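Long-range contacts in phage terminase large subunit (Thermus phage P7426, PDB 4ZNL), which probably acts as the ATP-driven motor that translocates viral DNA into empty capsids and as the endonuclease that cuts the genome, this chain being its ATPase domain: residues V39-R44 against S183-L188; G47-A52 against E79-R84; G68-P73 against F150-E155. All blocks are in the same frame, centred on the assembly; numbering follows the deposited sequence.

How the contacts relate
All three contacts belong to the P-loop ATPase domain at the N-terminal end of the terminase. Contacts 1 and 3 lie on the same mixed sheet, their centres about 15 Å apart, and strand 178-183 stands between strands 150-154 and 37-42. Contact 2 sits on one face of that sheet, its centre about 10 Å from that of contact 3 and 16 Å from that of contact 1. Along the chain, 39-44 and 183-188 enclose the other four segments, while those of contacts 2 and 3 alternate. Lys48 NZ bonds weakly to Gly43 O and Thr184 OG1, and Ser49 meets Asp154, so that the strand ends and the P-loop helix form one nucleotide site.

Contact 1: V39-R44 against S183-L188; sequences VACLGR and STPKGL
Ala40 accepts the first bond of the pairing: its O takes Ser183 N at 3.0 Å. One residue on, Cys41 is bridged in parallel with Ser183, and its CA lies 3.4 Å from Ser183 O in a CA-H...O contact. With SG anti to the backbone N (chi1 -176°), the cysteine sets its sulfur 3.7 Å from Pro185 CD, and CB and CG of the same proline edge are almost as near; Phe257 touches both side chains. Leu42 bonds through both its backbone N and its O. The N donates to Ser183 O at 3.0 Å, and the O receives Thr184 OG1 at 2.8 Å, in the carbonyl plane. Thr184 can reach it because OG1 stands beside its own backbone N (chi1 -71°), which turns the hydroxyl to the departing strand and continues the ladder where backbone pairing stops. The chain turns past this hydroxyl through Gly43 and Arg44, packing without a further bond, and the arginine side chain goes on to touch the beryllium fluoride and ADP. Glu155, predicted to be the ATPase active-site residue, accepts a bond from Thr184 N; Ser183 OG donates to Thr184 O and shares a weak bond with Glu155 OE1. Two neighbouring parallel strands running out into loops beside the phosphates, one of them leading into the P-loop, are characteristic of the nucleotide site of P-loop NTPases.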
loop_
_atom_site.group_PDB
_atom_site.type_symbol
_atom_site.label_atom_id
_atom_site.label_comp_id
_atom_site.label_asym_id
_atom_site.label_seq_id
_atom_site.Cartn_x
_atom_site.Cartn_y
_atom_site.Cartn_z
ATOM N N VAL A 39 -4.653 -7.991 0.998
ATOM C CA VAL A 39 -5.258 -7.397 2.185
ATOM C C VAL A 39 -4.354 -7.643 3.384
ATOM O O VAL A 39 -4.151 -8.784 3.794
ATOM C CB VAL A 39 -6.654 -7.970 2.467
ATOM C CG1 VAL A 39 -7.322 -7.204 3.602
ATOM C CG2 VAL A 39 -7.510 -7.919 1.215
ATOM N N ALA A 40 -3.809 -6.559 3.929
ATOM C CA ALA A 40 -2.832 -6.620 4.999
ATOM C C ALA A 40 -3.390 -5.966 6.255
ATOM O O ALA A 40 -3.627 -4.755 6.286
ATOM C CB ALA A 40 -1.540 -5.941 4.582
ATOM N N CYS A 41 -3.588 -6.779 7.289
ATOM C CA CYS A 41 -4.093 -6.308 8.576
ATOM C C CYS A 41 -2.951 -6.227 9.587
ATOM O O CYS A 41 -2.559 -7.242 10.175
ATOM C CB CYS A 41 -5.189 -7.250 9.073
ATOM S SG CYS A 41 -6.000 -6.767 10.603
ATOM N N LEU A 42 -2.412 -5.030 9.780
ATOM C CA LEU A 42 -1.205 -4.857 10.587
ATOM C C LEU A 42 -1.394 -3.824 11.691
ATOM O O LEU A 42 -2.185 -2.892 11.562
ATOM C CB LEU A 42 -0.019 -4.443 9.710
ATOM C CG LEU A 42 0.184 -5.194 8.387
ATOM C CD1 LEU A 42 1.354 -4.625 7.606
ATOM C CD2 LEU A 42 0.402 -6.660 8.635
ATOM N N GLY A 43 -0.636 -3.988 12.770
ATOM C CA GLY A 43 -0.673 -3.076 13.891
ATOM C C GLY A 43 -0.063 -1.715 13.606
ATOM O O GLY A 43 0.701 -1.557 12.653
ATOM N N ARG A 44 -0.428 -0.739 14.437
ATOM C CA ARG A 44 0.166 0.605 14.435
ATOM C C ARG A 44 1.683 0.578 14.354
ATOM O O ARG A 44 2.330 -0.232 15.019
ATOM C CB ARG A 44 -0.207 1.380 15.709
ATOM C CG ARG A 44 -1.525 2.094 15.697
ATOM C CD ARG A 44 -1.609 3.076 16.878
ATOM N NE ARG A 44 -1.106 4.403 16.529
ATOM C CZ ARG A 44 0.123 4.857 16.784
ATOM N NH1 ARG A 44 1.023 4.106 17.411
ATOM N NH2 ARG A 44 0.450 6.086 16.409
ATOM N N SER A 183 -4.285 -1.819 6.473
ATOM C CA SER A 183 -4.909 -1.094 7.576
ATOM C C SER A 183 -4.664 -1.730 8.937
ATOM O O SER A 183 -4.407 -2.926 9.048
ATOM C CB SER A 183 -6.420 -1.002 7.351
ATOM O OG SER A 183 -6.990 0.067 8.092
ATOM N N THR A 184 -4.741 -0.904 9.969
ATOM C CA THR A 184 -5.075 -1.380 11.300
ATOM C C THR A 184 -6.591 -1.588 11.289
ATOM O O THR A 184 -7.324 -0.773 10.737
ATOM C CB THR A 184 -4.622 -0.377 12.383
ATOM O OG1 THR A 184 -3.192 -0.393 12.459
ATOM C CG2 THR A 184 -5.190 -0.720 13.763
ATOM N N PRO A 185 -7.069 -2.697 11.863
ATOM C CA PRO A 185 -8.497 -3.006 11.738
ATOM C C PRO A 185 -9.412 -2.064 12.521
ATOM O O PRO A 185 -8.946 -1.433 13.473
ATOM C CB PRO A 185 -8.593 -4.423 12.299
ATOM C CG PRO A 185 -7.459 -4.522 13.259
ATOM C CD PRO A 185 -6.355 -3.716 12.649
ATOM N N LYS A 186 -10.676 -1.973 12.099
ATOM C CA LYS A 186 -11.712 -1.235 12.826
ATOM C C LYS A 186 -12.984 -2.071 12.898
ATOM O O LYS A 186 -13.997 -1.747 12.283
ATOM C CB LYS A 186 -12.005 0.118 12.154
ATOM C CG LYS A 186 -11.408 1.299 12.871
ATOM C CD LYS A 186 -9.998 1.512 12.448
ATOM C CE LYS A 186 -9.244 2.350 13.460
ATOM N NZ LYS A 186 -7.795 2.094 13.334
ATOM N N GLY A 187 -12.923 -3.170 13.635
ATOM C CA GLY A 187 -14.084 -4.015 13.790
ATOM C C GLY A 187 -14.417 -4.838 12.560
ATOM O O GLY A 187 -13.597 -5.016 11.648
ATOM N N LEU A 188 -15.643 -5.345 12.540
ATOM C CA LEU A 188 -16.065 -6.287 11.519
ATOM C C LEU A 188 -16.723 -5.594 10.337
ATOM O O LEU A 188 -17.825 -5.962 9.940
ATOM C CB LEU A 188 -17.030 -7.316 12.119
ATOM C CG LEU A 188 -16.562 -8.061 13.375
ATOM C CD1 LEU A 188 -17.506 -9.205 13.673
ATOM C CD2 LEU A 188 -15.131 -8.578 13.249
#

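Contact 2: G47-A52 against E79-R84; sequences GKSEAA and EIIFGR. With MG (magnesium ion), chain D; ADP (adenosine-5'-diphosphate), chain F; BEF (beryllium trifluoride ion), chain E.
Helices 48-52 and 79-84 pass with their axes 10.2 Å apart at a crossing angle of -52°, Gly47 standing at the N-cap of the first. This is the P-loop (Walker A) site, occupied by ADP, beryllium fluoride and magnesium. Gly47 N and Lys48 N both donate to ADP O2B, Ser49 N to O3B and Glu50 N to O2A, so the helix start wraps the phosphates with its amides. Ser49 OG binds the magnesium at 2.0 Å and is also hydrogen-bonded to Asp154. ADP O3B and three waters are further ligands of the metal. The Arg84 side chain, bent at chi3 (74°), reaches from the second helix across to the α-phosphate. Its guanidinium has Ser49 CB over one face, 3.5 Å from NH1, while Glu50 and the phosphate lie at its edge. Glu50 crosses Arg84 at about a right angle and receives NH2 on the anti lone pair of OE1, at 2.7 Å and nearly in the guanidinium plane. Lys88 pairs with the other carboxylate oxygen, OE2, so both oxygens are held, which probably steadies the carboxylate that in turn positions the Arg84 guanidinium. Apolar contact comes from Ile81 CD1, which packs 3.9 Å from Ser49 CB and 4.0 Å from Ala52 CB. At the phosphate, Arg84 NH1 donates to ADP O1A at 2.7 Å, with an N-H...O angle of 160°.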
loop_
_atom_site.group_PDB
_atom_site.type_symbol
_atom_site.label_atom_id
_atom_site.label_comp_id
_atom_site.label_asym_id
_atom_site.label_seq_id
_atom_site.Cartn_x
_atom_site.Cartn_y
_atom_site.Cartn_z
ATOM N N GLY A 47 4.756 -0.390 9.696
ATOM C CA GLY A 47 5.308 -0.131 8.377
ATOM C C GLY A 47 4.294 -0.286 7.256
ATOM O O GLY A 47 4.638 -0.663 6.126
ATOM N N LYS A 48 3.030 -0.016 7.563
ATOM C CA LYS A 48 1.986 -0.058 6.543
ATOM C C LYS A 48 2.198 1.029 5.499
ATOM O O LYS A 48 2.205 0.765 4.296
ATOM C CB LYS A 48 0.606 0.089 7.183
ATOM C CG LYS A 48 0.282 -1.042 8.154
ATOM C CD LYS A 48 -1.154 -1.022 8.648
ATOM C CE LYS A 48 -1.475 0.253 9.344
ATOM N NZ LYS A 48 -0.602 0.538 10.489
ATOM N N SER A 49 2.380 2.258 5.957
ATOM C CA SER A 49 2.531 3.372 5.040
ATOM C C SER A 49 3.851 3.246 4.301
ATOM O O SER A 49 3.949 3.601 3.132
ATOM C CB SER A 49 2.443 4.694 5.797
ATOM O OG SER A 49 1.128 4.886 6.283
ATOM N N GLU A 50 4.861 2.715 4.985
ATOM C CA GLU A 50 6.155 2.512 4.363
ATOM C C GLU A 50 6.024 1.530 3.199
ATOM O O GLU A 50 6.506 1.788 2.096
ATOM C CB GLU A 50 7.171 1.998 5.392
ATOM C CG GLU A 50 8.588 1.899 4.866
ATOM C CD GLU A 50 9.239 3.256 4.642
ATOM O OE1 GLU A 50 8.717 4.273 5.146
ATOM O OE2 GLU A 50 10.276 3.300 3.951
ATOM N N ALA A 51 5.373 0.397 3.449
ATOM C CA ALA A 51 5.190 -0.613 2.421
ATOM C C ALA A 51 4.374 -0.063 1.246
ATOM O O ALA A 51 4.651 -0.367 0.075
ATOM C CB ALA A 51 4.515 -1.849 3.010
ATOM N N ALA A 52 3.372 0.751 1.564
ATOM C CA ALA A 52 2.558 1.394 0.542
ATOM C C ALA A 52 3.415 2.260 -0.370
ATOM O O ALA A 52 3.292 2.208 -1.597
ATOM C CB ALA A 52 1.470 2.234 1.182
ATOM N N GLU A 79 -1.439 13.863 1.825
ATOM C CA GLU A 79 -0.311 14.787 1.734
ATOM C C GLU A 79 0.963 14.192 2.288
ATOM O O GLU A 79 2.005 14.239 1.646
ATOM C CB GLU A 79 -0.594 16.080 2.494
ATOM C CG GLU A 79 -1.356 17.136 1.730
ATOM C CD GLU A 79 -1.213 18.505 2.381
ATOM O OE1 GLU A 79 -0.083 19.044 2.380
ATOM O OE2 GLU A 79 -2.222 19.030 2.902
ATOM N N ILE A 80 0.878 13.655 3.501
ATOM C CA ILE A 80 2.039 13.055 4.143
ATOM C C ILE A 80 2.595 11.914 3.302
ATOM O O ILE A 80 3.788 11.876 3.013
ATOM C CB ILE A 80 1.696 12.558 5.567
ATOM C CG1 ILE A 80 1.500 13.769 6.484
ATOM C CG2 ILE A 80 2.807 11.662 6.129
ATOM C CD1 ILE A 80 0.985 13.444 7.872
ATOM N N ILE A 81 1.752 10.976 2.894
ATOM C CA ILE A 81 2.299 9.809 2.232
ATOM C C ILE A 81 2.778 10.187 0.827
ATOM O O ILE A 81 3.737 9.605 0.330
ATOM C CB ILE A 81 1.295 8.628 2.183
ATOM C CG1 ILE A 81 2.056 7.324 1.898
ATOM C CG2 ILE A 81 0.209 8.867 1.161
ATOM C CD1 ILE A 81 1.313 6.069 2.286
ATOM N N PHE A 82 2.149 11.185 0.207
ATOM C CA PHE A 82 2.637 11.683 -1.074
ATOM C C PHE A 82 4.067 12.190 -0.918
ATOM O O PHE A 82 4.922 11.906 -1.747
ATOM C CB PHE A 82 1.753 12.804 -1.617
ATOM C CG PHE A 82 2.323 13.485 -2.839
ATOM C CD1 PHE A 82 2.990 14.691 -2.731
ATOM C CD2 PHE A 82 2.193 12.912 -4.095
ATOM C CE1 PHE A 82 3.519 15.311 -3.855
ATOM C CE2 PHE A 82 2.708 13.530 -5.212
ATOM C CZ PHE A 82 3.373 14.726 -5.091
ATOM N N GLY A 83 4.312 12.946 0.149
ATOM C CA GLY A 83 5.650 13.418 0.461
ATOM C C GLY A 83 6.646 12.286 0.615
ATOM O O GLY A 83 7.774 12.377 0.140
ATOM N N ARG A 84 6.233 11.210 1.277
ATOM C CA ARG A 84 7.121 10.076 1.520
ATOM C C ARG A 84 7.469 9.355 0.223
ATOM O O ARG A 84 8.598 8.875 0.057
ATOM C CB ARG A 84 6.487 9.094 2.514
ATOM C CG ARG A 84 6.520 9.575 3.957
ATOM C CD ARG A 84 5.664 8.700 4.878
ATOM N NE ARG A 84 6.300 7.414 5.145
ATOM C CZ ARG A 84 5.945 6.583 6.117
ATOM N NH1 ARG A 84 4.954 6.898 6.935
ATOM N NH2 ARG A 84 6.592 5.437 6.284
HETATM MG MG MG D . 0.612 4.837 8.217
HETATM P PB ADP F . 2.467 2.665 10.032
HETATM O O1B ADP F . 1.673 3.001 11.350
HETATM O O2B ADP F . 2.517 1.166 9.959
HETATM O O3B ADP F . 1.852 3.236 8.759
HETATM P PA ADP F . 4.911 3.695 9.143
HETATM O O1A ADP F . 4.814 5.223 9.002
HETATM O O2A ADP F . 4.771 3.063 7.778
HETATM O O3A ADP F . 3.893 3.228 10.233
HETATM O "O5'" ADP F . 6.295 3.288 9.735
HETATM C "C5'" ADP F . 6.626 3.722 10.981
HETATM C "C4'" ADP F . 8.074 4.039 11.208
HETATM O "O4'" ADP F . 8.833 2.855 11.038
HETATM C "C3'" ADP F . 8.538 4.979 10.219
HETATM O "O3'" ADP F . 9.502 5.830 10.745
HETATM C "C2'" ADP F . 9.120 4.141 9.177
HETATM O "O2'" ADP F . 10.128 4.832 8.509
HETATM C "C1'" ADP F . 9.671 3.018 9.906
HETATM N N9 ADP F . 9.684 1.790 9.178
HETATM C C8 ADP F . 8.651 1.123 8.654
HETATM N N7 ADP F . 9.132 0.003 8.076
HETATM C C5 ADP F . 10.491 -0.045 8.249
HETATM C C6 ADP F . 11.523 -0.968 7.867
HETATM N N6 ADP F . 11.214 -2.222 7.098
HETATM N N1 ADP F . 12.792 -0.695 8.209
HETATM C C2 ADP F . 13.101 0.433 8.897
HETATM N N3 ADP F . 12.163 1.310 9.268
HETATM C C4 ADP F . 10.847 1.094 8.956
HETATM BE BE BEF E . 0.468 4.257 11.473
HETATM F F1 BEF E . -0.815 3.605 11.962
HETATM F F2 BEF E . 1.017 5.285 12.610
HETATM F F3 BEF E . 0.189 4.899 10.059
HETATM O O HOH W 1 -0.833 6.618 8.219
HETATM O O HOH W 2 2.038 6.183 8.690
HETATM O O HOH W 3 -0.951 3.501 7.757
#

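Contact 3: G68-P73 against F150-E155; sequences GWIIAP and FVILDE
Backbone bonds join strand 68-72 to strand 150-154 in parallel, with axes 4.7 Å apart and 17° between their directions. Four bonds alternate along them: Trp69 N to Phe150 O, Ile152 N to Trp69 O, Ile71 N to Ile152 O, the shortest at 2.8 Å, and Asp154 N to Ile71 O. The aromatic contact is at the start. Phe150 CG sits between the backbone N and carbonyl carbon (chi1 68°), which swings the ring across to the other strand and lays its face over Gly68 CA. That CH-pi contact puts CA 3.4 Å from the ring centroid, close to the ring normal. Aliphatic contacts lie on both faces of the sheet. On the face of Phe150, Ile70 CG1 meets Ile152 CB at 3.9 Å, against Ala52 of helix 48-62; on the other, Ile71 CD1 reaches Val151 CB at 4.0 Å and Leu153 CD1. Pro73 closes the pair, with CD 3.3 Å from Asp154 O and CG against Glu155 CB. The acidic ends turn to the nucleotide site, Asp154 toward Ser49 and Glu155 toward Thr184. A run of hydrophobic residues followed by Asp154 and Glu155 matches the Walker B motif of P-loop ATPases, as predicted.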
loop_
_atom_site.group_PDB
_atom_site.type_symbol
_atom_site.label_atom_id
_atom_site.label_comp_id
_atom_site.label_asym_id
_atom_site.label_seq_id
_atom_site.Cartn_x
_atom_site.Cartn_y
_atom_site.Cartn_z
ATOM N N GLY A 68 -1.098 4.912 -11.022
ATOM C CA GLY A 68 -1.776 4.473 -9.822
ATOM C C GLY A 68 -1.870 5.512 -8.735
ATOM O O GLY A 68 -1.273 6.592 -8.806
ATOM N N TRP A 69 -2.637 5.158 -7.716
ATOM C CA TRP A 69 -2.864 6.016 -6.567
ATOM C C TRP A 69 -2.581 5.323 -5.242
ATOM O O TRP A 69 -2.749 4.105 -5.115
ATOM C CB TRP A 69 -4.318 6.476 -6.514
ATOM C CG TRP A 69 -4.849 7.258 -7.659
ATOM C CD1 TRP A 69 -4.150 7.885 -8.645
ATOM C CD2 TRP A 69 -6.230 7.504 -7.921
ATOM N NE1 TRP A 69 -5.020 8.513 -9.509
ATOM C CE2 TRP A 69 -6.305 8.294 -9.081
ATOM C CE3 TRP A 69 -7.414 7.122 -7.286
ATOM C CZ2 TRP A 69 -7.530 8.713 -9.628
ATOM C CZ3 TRP A 69 -8.631 7.547 -7.826
ATOM C CH2 TRP A 69 -8.674 8.329 -8.981
ATOM N N ILE A 70 -2.188 6.117 -4.247
ATOM C CA ILE A 70 -2.418 5.753 -2.853
ATOM C C ILE A 70 -3.581 6.607 -2.397
ATOM O O ILE A 70 -3.577 7.827 -2.600
ATOM C CB ILE A 70 -1.201 5.979 -1.928
ATOM C CG1 ILE A 70 -0.063 5.032 -2.303
ATOM C CG2 ILE A 70 -1.592 5.725 -0.462
ATOM C CD1 ILE A 70 1.236 5.288 -1.597
ATOM N N ILE A 71 -4.597 5.951 -1.835
ATOM C CA ILE A 71 -5.733 6.636 -1.241
ATOM C C ILE A 71 -5.667 6.454 0.260
ATOM O O ILE A 71 -5.534 5.331 0.748
ATOM C CB ILE A 71 -7.083 6.105 -1.745
ATOM C CG1 ILE A 71 -7.140 6.078 -3.270
ATOM C CG2 ILE A 71 -8.217 6.963 -1.203
ATOM C CD1 ILE A 71 -6.683 4.782 -3.861
ATOM N N ALA A 72 -5.759 7.561 0.987
ATOM C CA ALA A 72 -5.825 7.532 2.439
ATOM C C ALA A 72 -7.178 8.095 2.876
ATOM O O ALA A 72 -7.905 8.645 2.052
ATOM C CB ALA A 72 -4.670 8.328 3.040
ATOM N N PRO A 73 -7.528 7.949 4.168
ATOM C CA PRO A 73 -8.830 8.436 4.641
ATOM C C PRO A 73 -8.990 9.953 4.600
ATOM O O PRO A 73 -10.083 10.431 4.290
ATOM C CB PRO A 73 -8.889 7.932 6.091
ATOM C CG PRO A 73 -7.971 6.738 6.107
ATOM C CD PRO A 73 -6.844 7.149 5.201
ATOM N N PHE A 150 -3.012 0.356 -10.794
ATOM C CA PHE A 150 -2.992 -0.067 -9.404
ATOM C C PHE A 150 -3.574 0.962 -8.459
ATOM O O PHE A 150 -3.565 2.166 -8.730
ATOM C CB PHE A 150 -1.558 -0.401 -8.964
ATOM C CG PHE A 150 -0.641 0.790 -8.901
ATOM C CD1 PHE A 150 -0.462 1.481 -7.708
ATOM C CD2 PHE A 150 0.064 1.196 -10.020
ATOM C CE1 PHE A 150 0.397 2.573 -7.637
ATOM C CE2 PHE A 150 0.927 2.290 -9.960
ATOM C CZ PHE A 150 1.089 2.981 -8.761
ATOM N N VAL A 151 -4.105 0.471 -7.348
ATOM C CA VAL A 151 -4.456 1.339 -6.235
ATOM C C VAL A 151 -3.962 0.717 -4.945
ATOM O O VAL A 151 -3.889 -0.505 -4.800
ATOM C CB VAL A 151 -5.972 1.599 -6.150
ATOM C CG1 VAL A 151 -6.436 2.412 -7.371
ATOM C CG2 VAL A 151 -6.718 0.289 -6.037
ATOM N N ILE A 152 -3.579 1.589 -4.028
ATOM C CA ILE A 152 -3.171 1.205 -2.695
ATOM C C ILE A 152 -4.063 1.990 -1.754
ATOM O O ILE A 152 -4.108 3.214 -1.843
ATOM C CB ILE A 152 -1.687 1.523 -2.451
ATOM C CG1 ILE A 152 -0.806 0.728 -3.413
ATOM C CG2 ILE A 152 -1.283 1.267 -1.004
ATOM C CD1 ILE A 152 0.557 1.406 -3.688
ATOM N N LEU A 153 -4.798 1.295 -0.884
ATOM C CA LEU A 153 -5.601 1.956 0.153
ATOM C C LEU A 153 -4.894 1.849 1.495
ATOM O O LEU A 153 -4.735 0.758 2.028
ATOM C CB LEU A 153 -6.996 1.354 0.263
ATOM C CG LEU A 153 -7.991 1.676 -0.845
ATOM C CD1 LEU A 153 -7.565 1.022 -2.146
ATOM C CD2 LEU A 153 -9.382 1.227 -0.430
ATOM N N ASP A 154 -4.451 2.989 2.017
ATOM C CA ASP A 154 -3.765 3.064 3.306
ATOM C C ASP A 154 -4.801 3.397 4.393
ATOM O O ASP A 154 -5.696 4.214 4.175
ATOM C CB ASP A 154 -2.640 4.112 3.235
ATOM C CG ASP A 154 -1.641 3.986 4.375
ATOM O OD1 ASP A 154 -1.692 2.981 5.115
ATOM O OD2 ASP A 154 -0.796 4.889 4.524
ATOM N N GLU A 155 -4.685 2.742 5.544
ATOM C CA GLU A 155 -5.724 2.715 6.586
ATOM C C GLU A 155 -7.109 2.475 5.993
ATOM O O GLU A 155 -8.082 3.202 6.266
ATOM C CB GLU A 155 -5.712 4.001 7.405
ATOM C CG GLU A 155 -4.437 4.209 8.219
ATOM C CD GLU A 155 -3.998 2.962 8.994
ATOM O OE1 GLU A 155 -4.850 2.190 9.485
ATOM O OE2 GLU A 155 -2.778 2.752 9.106
#